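Long-range contacts in lovastatin nonaketide synthase, polyketide synthase component (Aspergillus terreus, PDB 7CPX), which builds the dihydromonacolin L scaffold of the cholesterol-lowering drug lovastatin from malonyl-CoA, working as a homodimeric, iterative polyketide synthase with the partner enzyme LovC: residues A[1434-1438]-A[1806-1810]; A[1756-1762]-A[1794-1800]. The protein carries 2 engineered substitutions. All blocks are in the same frame, centred on the assembly; numbering follows the deposited sequence.

In the fold
Two neighbouring contacts, with centres about 12 Å apart, show how a helix leading into one sheet of a megasynthase is fastened to a strand of another. Interaction 1 sets the end of helix 1420-1436 against strand 1804-1811; that helix is followed by strand 1440-1445 of the methyltransferase sheet. Interaction 2 pairs strands 1755-1761 and 1797-1801, and both of its segments fall in the chain between the two halves of interaction 1. Strands 1797-1801 and 1804-1811 are consecutive and adjacent in one mixed sheet, linked by a probable hydrogen bond from Trp1806 N to Ser1799 O. A salt bridge from Arg1436 to Glu1795 also ties the contacts, so helix and sheet are held together at several points.

Interaction 1: residues A[1434-1438]-A[1806-1810]; sequences AHRYQ and WIPRL
His1435 and Arg1809 meet obliquely, the imidazole and guanidinium planes turned 31° from each other. What lies over the ring is not the charged end of the arginine but its aliphatic stem: CG of Arg1809 sits 3.9 Å from the centroid of the His1435 ring, a CH-pi contact displaced toward the rim. With its CG anti to the backbone N (chi1 162°), His1435 carries the ring out from the last turn of helix 1420-1436 to the strand, where NE2 donates to Ile1807 O at 3.1 Å. The acceptor lies in the ring plane, whereas the donor stands above the carbonyl plane, 42° out of it. Beyond CG the arginine bends at chi2 and turns its guanidinium edge to the helix end. There NE hydrogen-bonds to His1435 O and NH2 to Arg1436 O; both are modelled too short for their lengths to be trusted, and the place of His1435 O is doubtful. Ile1807 CG2 lies off-centre over one guanidinium face, toward the rim, while Gln1438 runs past the arginine in the opposite direction, its CG beside Arg1809 CD. Though near this guanidinium, Arg1436 has its own charge answered by a salt bridge with Glu1795. Arg1809 offers N-H groups to carbonyls that end a helix; its positive charge would probably suit the negative end of the helix dipole, while the histidine fastens the same turn to the strand backbone.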
loop_
_atom_site.group_PDB
_atom_site.type_symbol
_atom_site.label_atom_id
_atom_site.label_comp_id
_atom_site.label_asym_id
_atom_site.label_seq_id
_atom_site.Cartn_x
_atom_site.Cartn_y
_atom_site.Cartn_z
ATOM N N ALA A 1434 -18.732 63.660 -15.940
ATOM C CA ALA A 1434 -18.795 62.588 -14.955
ATOM C C ALA A 1434 -17.892 62.873 -13.766
ATOM O O ALA A 1434 -18.185 62.443 -12.645
ATOM C CB ALA A 1434 -18.415 61.257 -15.601
ATOM N N HIS A 1435 -16.785 63.583 -13.985
ATOM C CA HIS A 1435 -15.960 64.016 -12.867
ATOM C C HIS A 1435 -16.722 64.989 -11.984
ATOM O O HIS A 1435 -16.824 64.792 -10.768
ATOM C CB HIS A 1435 -14.676 64.660 -13.386
ATOM C CG HIS A 1435 -13.969 65.496 -12.367
ATOM N ND1 HIS A 1435 -12.970 64.999 -11.560
ATOM C CD2 HIS A 1435 -14.125 66.795 -12.016
ATOM C CE1 HIS A 1435 -12.536 65.957 -10.760
ATOM N NE2 HIS A 1435 -13.224 67.054 -11.014
ATOM N N ARG A 1436 -17.284 66.041 -12.582
ATOM C CA ARG A 1436 -18.002 67.027 -11.783
ATOM C C ARG A 1436 -19.256 66.421 -11.165
ATOM O O ARG A 1436 -19.516 66.605 -9.971
ATOM C CB ARG A 1436 -18.347 68.243 -12.638
ATOM C CG ARG A 1436 -18.992 69.366 -11.852
ATOM C CD ARG A 1436 -20.503 69.286 -11.903
ATOM N NE ARG A 1436 -21.127 69.621 -10.629
ATOM C CZ ARG A 1436 -21.461 70.848 -10.251
ATOM N NH1 ARG A 1436 -21.214 71.900 -11.014
ATOM N NH2 ARG A 1436 -22.062 71.022 -9.078
ATOM N N TYR A 1437 -20.043 65.698 -11.958
ATOM C CA TYR A 1437 -21.188 64.941 -11.462
ATOM C C TYR A 1437 -20.787 63.473 -11.451
ATOM O O TYR A 1437 -20.640 62.859 -12.511
ATOM C CB TYR A 1437 -22.428 65.146 -12.331
ATOM C CG TYR A 1437 -22.748 66.581 -12.673
ATOM C CD1 TYR A 1437 -23.420 67.399 -11.777
ATOM C CD2 TYR A 1437 -22.399 67.109 -13.906
ATOM C CE1 TYR A 1437 -23.721 68.709 -12.096
ATOM C CE2 TYR A 1437 -22.694 68.417 -14.233
ATOM C CZ TYR A 1437 -23.358 69.212 -13.326
ATOM O OH TYR A 1437 -23.654 70.517 -13.647
ATOM N N GLN A 1438 -20.609 62.914 -10.262
ATOM C CA GLN A 1438 -20.251 61.512 -10.130
ATOM C C GLN A 1438 -21.500 60.658 -9.948
ATOM O O GLN A 1438 -22.586 61.155 -9.641
ATOM C CB GLN A 1438 -19.308 61.305 -8.949
ATOM C CG GLN A 1438 -17.979 62.020 -9.076
ATOM C CD GLN A 1438 -16.907 61.158 -9.714
ATOM O OE1 GLN A 1438 -16.019 60.650 -9.032
ATOM N NE2 GLN A 1438 -16.984 60.992 -11.029
ATOM N N TRP A 1806 -12.478 74.675 -10.314
ATOM C CA TRP A 1806 -12.185 73.253 -10.357
ATOM C C TRP A 1806 -12.616 72.626 -9.040
ATOM O O TRP A 1806 -12.812 73.310 -8.032
ATOM C CB TRP A 1806 -10.693 72.985 -10.596
ATOM C CG TRP A 1806 -10.102 73.735 -11.749
ATOM C CD1 TRP A 1806 -9.851 75.072 -11.814
ATOM C CD2 TRP A 1806 -9.665 73.185 -12.997
ATOM N NE1 TRP A 1806 -9.295 75.394 -13.027
ATOM C CE2 TRP A 1806 -9.170 74.251 -13.771
ATOM C CE3 TRP A 1806 -9.649 71.896 -13.535
ATOM C CZ2 TRP A 1806 -8.665 74.068 -15.056
ATOM C CZ3 TRP A 1806 -9.147 71.717 -14.809
ATOM C CH2 TRP A 1806 -8.662 72.796 -15.555
ATOM N N ILE A 1807 -12.754 71.303 -9.061
ATOM C CA ILE A 1807 -13.144 70.544 -7.876
ATOM C C ILE A 1807 -12.303 69.284 -7.792
ATOM O O ILE A 1807 -11.896 68.706 -8.810
ATOM C CB ILE A 1807 -14.647 70.175 -7.903
ATOM C CG1 ILE A 1807 -15.435 71.163 -7.037
ATOM C CG2 ILE A 1807 -14.888 68.731 -7.454
ATOM C CD1 ILE A 1807 -16.918 70.867 -6.925
ATOM N N PRO A 1808 -12.013 68.839 -6.570
ATOM C CA PRO A 1808 -11.323 67.563 -6.385
ATOM C C PRO A 1808 -12.292 66.415 -6.165
ATOM O O PRO A 1808 -13.339 66.557 -5.530
ATOM C CB PRO A 1808 -10.494 67.818 -5.122
ATOM C CG PRO A 1808 -11.387 68.697 -4.304
ATOM C CD PRO A 1808 -12.212 69.523 -5.280
ATOM N N ARG A 1809 -11.920 65.257 -6.700
ATOM C CA ARG A 1809 -12.678 64.037 -6.489
ATOM C C ARG A 1809 -11.710 62.893 -6.240
ATOM O O ARG A 1809 -10.674 62.791 -6.899
ATOM C CB ARG A 1809 -13.580 63.731 -7.689
ATOM C CG ARG A 1809 -14.529 64.865 -8.028
ATOM C CD ARG A 1809 -15.954 64.387 -8.145
ATOM N NE ARG A 1809 -16.854 65.469 -8.525
ATOM C CZ ARG A 1809 -17.273 66.416 -7.698
ATOM N NH1 ARG A 1809 -16.888 66.450 -6.433
ATOM N NH2 ARG A 1809 -18.092 67.360 -8.153
ATOM N N LEU A 1810 -12.051 62.037 -5.284
ATOM C CA LEU A 1810 -11.170 60.946 -4.895
ATOM C C LEU A 1810 -11.353 59.784 -5.859
ATOM O O LEU A 1810 -12.423 59.169 -5.903
ATOM C CB LEU A 1810 -11.465 60.516 -3.463
ATOM C CG LEU A 1810 -11.634 61.677 -2.482
ATOM C CD1 LEU A 1810 -11.843 61.166 -1.075
ATOM C CD2 LEU A 1810 -10.435 62.600 -2.545
#

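Interaction 2: residues A[1756-1762]-A[1794-1800]; sequences VHVLDVD and QEPEVSW
Leu1759 supplies the central bump on one face of this strand pair: its CD2 fits the hollow between Val1798 and Trp1800, 4.0 Å from Val1798 CG1 and equally 4.0 Å from Trp1800 CB. Next along, Val1761 and Trp1800 run alongside each other in the same direction, and the valine's CG1 comes 3.7 Å from Trp1800 CD1. The first torsion of Trp1800 (chi1 -176°) sets CG opposite the backbone N, and the indole stands off the sheet, where helix 1775-1784 brings Gln1775 against Trp1800 and Leu1759. On the other face Val1758 lays CG2 along the stem of Glu1797, 3.5 Å from Glu1797 CB and as near to its CG. The glutamate then runs on, extended, to salt bridges with Arg1745, Arg1748 and Arg2423. Beside Gln1794 and Glu1795, which precede the paired strand, the His1757 ring lies against the backbone, with Gln1794 O at its edge, 3.0 Å from His1757 CE1. Between the two layers of side chains the strands run parallel, their short segment axes 18° apart, joined by hydrogen bonds such as Asp1760 N to Val1798 O at 3.0 Å and Asp1762 N to Trp1800 O at 2.9 Å. Strand 1755-1761, helix 1775-1784 and strand 1797-1801 make a beta-alpha-beta crossover, the repeating unit of Rossmann-like sheets; its place in the chain is consistent with the non-catalytic structural subdomain (truncated ketoreductase) of reducing polyketide synthases.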
loop_
_atom_site.group_PDB
_atom_site.type_symbol
_atom_site.label_atom_id
_atom_site.label_comp_id
_atom_site.label_asym_id
_atom_site.label_seq_id
_atom_site.Cartn_x
_atom_site.Cartn_y
_atom_site.Cartn_z
ATOM N N VAL A 1756 -21.544 73.978 3.951
ATOM C CA VAL A 1756 -20.181 74.479 4.083
ATOM C C VAL A 1756 -19.526 74.455 2.713
ATOM O O VAL A 1756 -19.523 73.418 2.038
ATOM C CB VAL A 1756 -19.373 73.642 5.088
ATOM C CG1 VAL A 1756 -17.904 74.012 5.022
ATOM C CG2 VAL A 1756 -19.912 73.837 6.493
ATOM N N HIS A 1757 -18.974 75.593 2.299
ATOM C CA HIS A 1757 -18.242 75.678 1.046
ATOM C C HIS A 1757 -16.936 76.425 1.264
ATOM O O HIS A 1757 -16.853 77.333 2.092
ATOM C CB HIS A 1757 -19.067 76.375 -0.036
ATOM C CG HIS A 1757 -20.333 75.655 -0.378
ATOM N ND1 HIS A 1757 -20.575 75.128 -1.627
ATOM C CD2 HIS A 1757 -21.422 75.363 0.371
ATOM C CE1 HIS A 1757 -21.763 74.550 -1.636
ATOM N NE2 HIS A 1757 -22.297 74.677 -0.435
ATOM N N VAL A 1758 -15.914 76.030 0.511
ATOM C CA VAL A 1758 -14.613 76.682 0.545
ATOM C C VAL A 1758 -14.166 76.930 -0.886
ATOM O O VAL A 1758 -14.294 76.053 -1.748
ATOM C CB VAL A 1758 -13.566 75.842 1.308
ATOM C CG1 VAL A 1758 -14.129 75.376 2.638
ATOM C CG2 VAL A 1758 -13.113 74.662 0.470
ATOM N N LEU A 1759 -13.649 78.127 -1.138
ATOM C CA LEU A 1759 -13.207 78.543 -2.463
ATOM C C LEU A 1759 -11.748 78.961 -2.361
ATOM O O LEU A 1759 -11.439 80.016 -1.796
ATOM C CB LEU A 1759 -14.075 79.682 -2.991
ATOM C CG LEU A 1759 -14.670 79.464 -4.382
ATOM C CD1 LEU A 1759 -15.701 80.535 -4.687
ATOM C CD2 LEU A 1759 -13.578 79.457 -5.436
ATOM N N ASP A 1760 -10.857 78.132 -2.895
ATOM C CA ASP A 1760 -9.428 78.408 -2.875
ATOM C C ASP A 1760 -9.034 79.068 -4.191
ATOM O O ASP A 1760 -9.220 78.486 -5.264
ATOM C CB ASP A 1760 -8.632 77.122 -2.657
ATOM C CG ASP A 1760 -7.162 77.384 -2.405
ATOM O OD1 ASP A 1760 -6.795 78.562 -2.208
ATOM O OD2 ASP A 1760 -6.373 76.417 -2.404
ATOM N N VAL A 1761 -8.482 80.273 -4.104
ATOM C CA VAL A 1761 -8.125 81.074 -5.265
ATOM C C VAL A 1761 -6.611 81.210 -5.288
ATOM O O VAL A 1761 -6.015 81.746 -4.345
ATOM C CB VAL A 1761 -8.802 82.451 -5.226
ATOM C CG1 VAL A 1761 -8.595 83.186 -6.535
ATOM C CG2 VAL A 1761 -10.283 82.303 -4.917
ATOM N N ASP A 1762 -5.988 80.727 -6.363
ATOM C CA ASP A 1762 -4.546 80.881 -6.508
ATOM C C ASP A 1762 -4.135 82.345 -6.543
ATOM O O ASP A 1762 -3.020 82.678 -6.127
ATOM C CB ASP A 1762 -4.068 80.172 -7.776
ATOM C CG ASP A 1762 -4.770 80.670 -9.022
ATOM O OD1 ASP A 1762 -5.675 81.522 -8.897
ATOM O OD2 ASP A 1762 -4.418 80.209 -10.128
ATOM N N GLN A 1794 -23.645 69.743 -4.775
ATOM C CA GLN A 1794 -23.515 70.849 -3.833
ATOM C C GLN A 1794 -22.334 71.749 -4.175
ATOM O O GLN A 1794 -22.443 72.977 -4.091
ATOM C CB GLN A 1794 -23.375 70.309 -2.410
ATOM C CG GLN A 1794 -24.067 71.163 -1.356
ATOM C CD GLN A 1794 -25.574 71.232 -1.543
ATOM O OE1 GLN A 1794 -26.173 72.300 -1.431
ATOM N NE2 GLN A 1794 -26.192 70.090 -1.824
ATOM N N GLU A 1795 -21.210 71.169 -4.592
ATOM C CA GLU A 1795 -19.847 71.640 -4.811
ATOM C C GLU A 1795 -19.211 71.999 -3.473
ATOM O O GLU A 1795 -18.906 73.172 -3.221
ATOM C CB GLU A 1795 -19.840 72.854 -5.741
ATOM C CG GLU A 1795 -20.573 72.636 -7.050
ATOM C CD GLU A 1795 -20.744 73.915 -7.844
ATOM O OE1 GLU A 1795 -20.312 74.981 -7.355
ATOM O OE2 GLU A 1795 -21.310 73.856 -8.955
ATOM N N PRO A 1796 -19.002 71.019 -2.590
ATOM C CA PRO A 1796 -18.582 71.349 -1.218
ATOM C C PRO A 1796 -17.284 72.133 -1.135
ATOM O O PRO A 1796 -17.137 72.969 -0.237
ATOM C CB PRO A 1796 -18.446 69.969 -0.561
ATOM C CG PRO A 1796 -18.149 69.052 -1.691
ATOM C CD PRO A 1796 -18.956 69.570 -2.845
ATOM N N GLU A 1797 -16.329 71.881 -2.024
ATOM C CA GLU A 1797 -15.034 72.550 -1.961
ATOM C C GLU A 1797 -14.542 72.828 -3.371
ATOM O O GLU A 1797 -14.222 71.896 -4.114
ATOM C CB GLU A 1797 -14.015 71.705 -1.192
ATOM C CG GLU A 1797 -14.425 71.402 0.239
ATOM C CD GLU A 1797 -13.357 70.648 1.004
ATOM O OE1 GLU A 1797 -12.309 70.329 0.404
ATOM O OE2 GLU A 1797 -13.564 70.374 2.205
ATOM N N VAL A 1798 -14.470 74.108 -3.723
ATOM C CA VAL A 1798 -14.056 74.545 -5.049
ATOM C C VAL A 1798 -12.708 75.240 -4.935
ATOM O O VAL A 1798 -12.336 75.755 -3.875
ATOM C CB VAL A 1798 -15.109 75.481 -5.676
ATOM C CG1 VAL A 1798 -14.670 75.938 -7.056
ATOM C CG2 VAL A 1798 -16.458 74.787 -5.741
ATOM N N SER A 1799 -11.969 75.248 -6.042
ATOM C CA SER A 1799 -10.680 75.920 -6.122
ATOM C C SER A 1799 -10.615 76.710 -7.418
ATOM O O SER A 1799 -10.830 76.153 -8.497
ATOM C CB SER A 1799 -9.530 74.911 -6.056
ATOM O OG SER A 1799 -8.278 75.553 -6.209
ATOM N N TRP A 1800 -10.318 78.001 -7.316
ATOM C CA TRP A 1800 -10.203 78.870 -8.480
ATOM C C TRP A 1800 -8.740 78.904 -8.904
ATOM O O TRP A 1800 -7.902 79.498 -8.219
ATOM C CB TRP A 1800 -10.717 80.273 -8.173
ATOM C CG TRP A 1800 -10.720 81.177 -9.362
ATOM C CD1 TRP A 1800 -9.693 81.961 -9.798
ATOM C CD2 TRP A 1800 -11.802 81.390 -10.274
ATOM N NE1 TRP A 1800 -10.070 82.651 -10.923
ATOM C CE2 TRP A 1800 -11.361 82.318 -11.237
ATOM C CE3 TRP A 1800 -13.103 80.888 -10.369
ATOM C CZ2 TRP A 1800 -12.172 82.753 -12.281
ATOM C CZ3 TRP A 1800 -13.906 81.320 -11.406
ATOM C CH2 TRP A 1800 -13.438 82.243 -12.348
#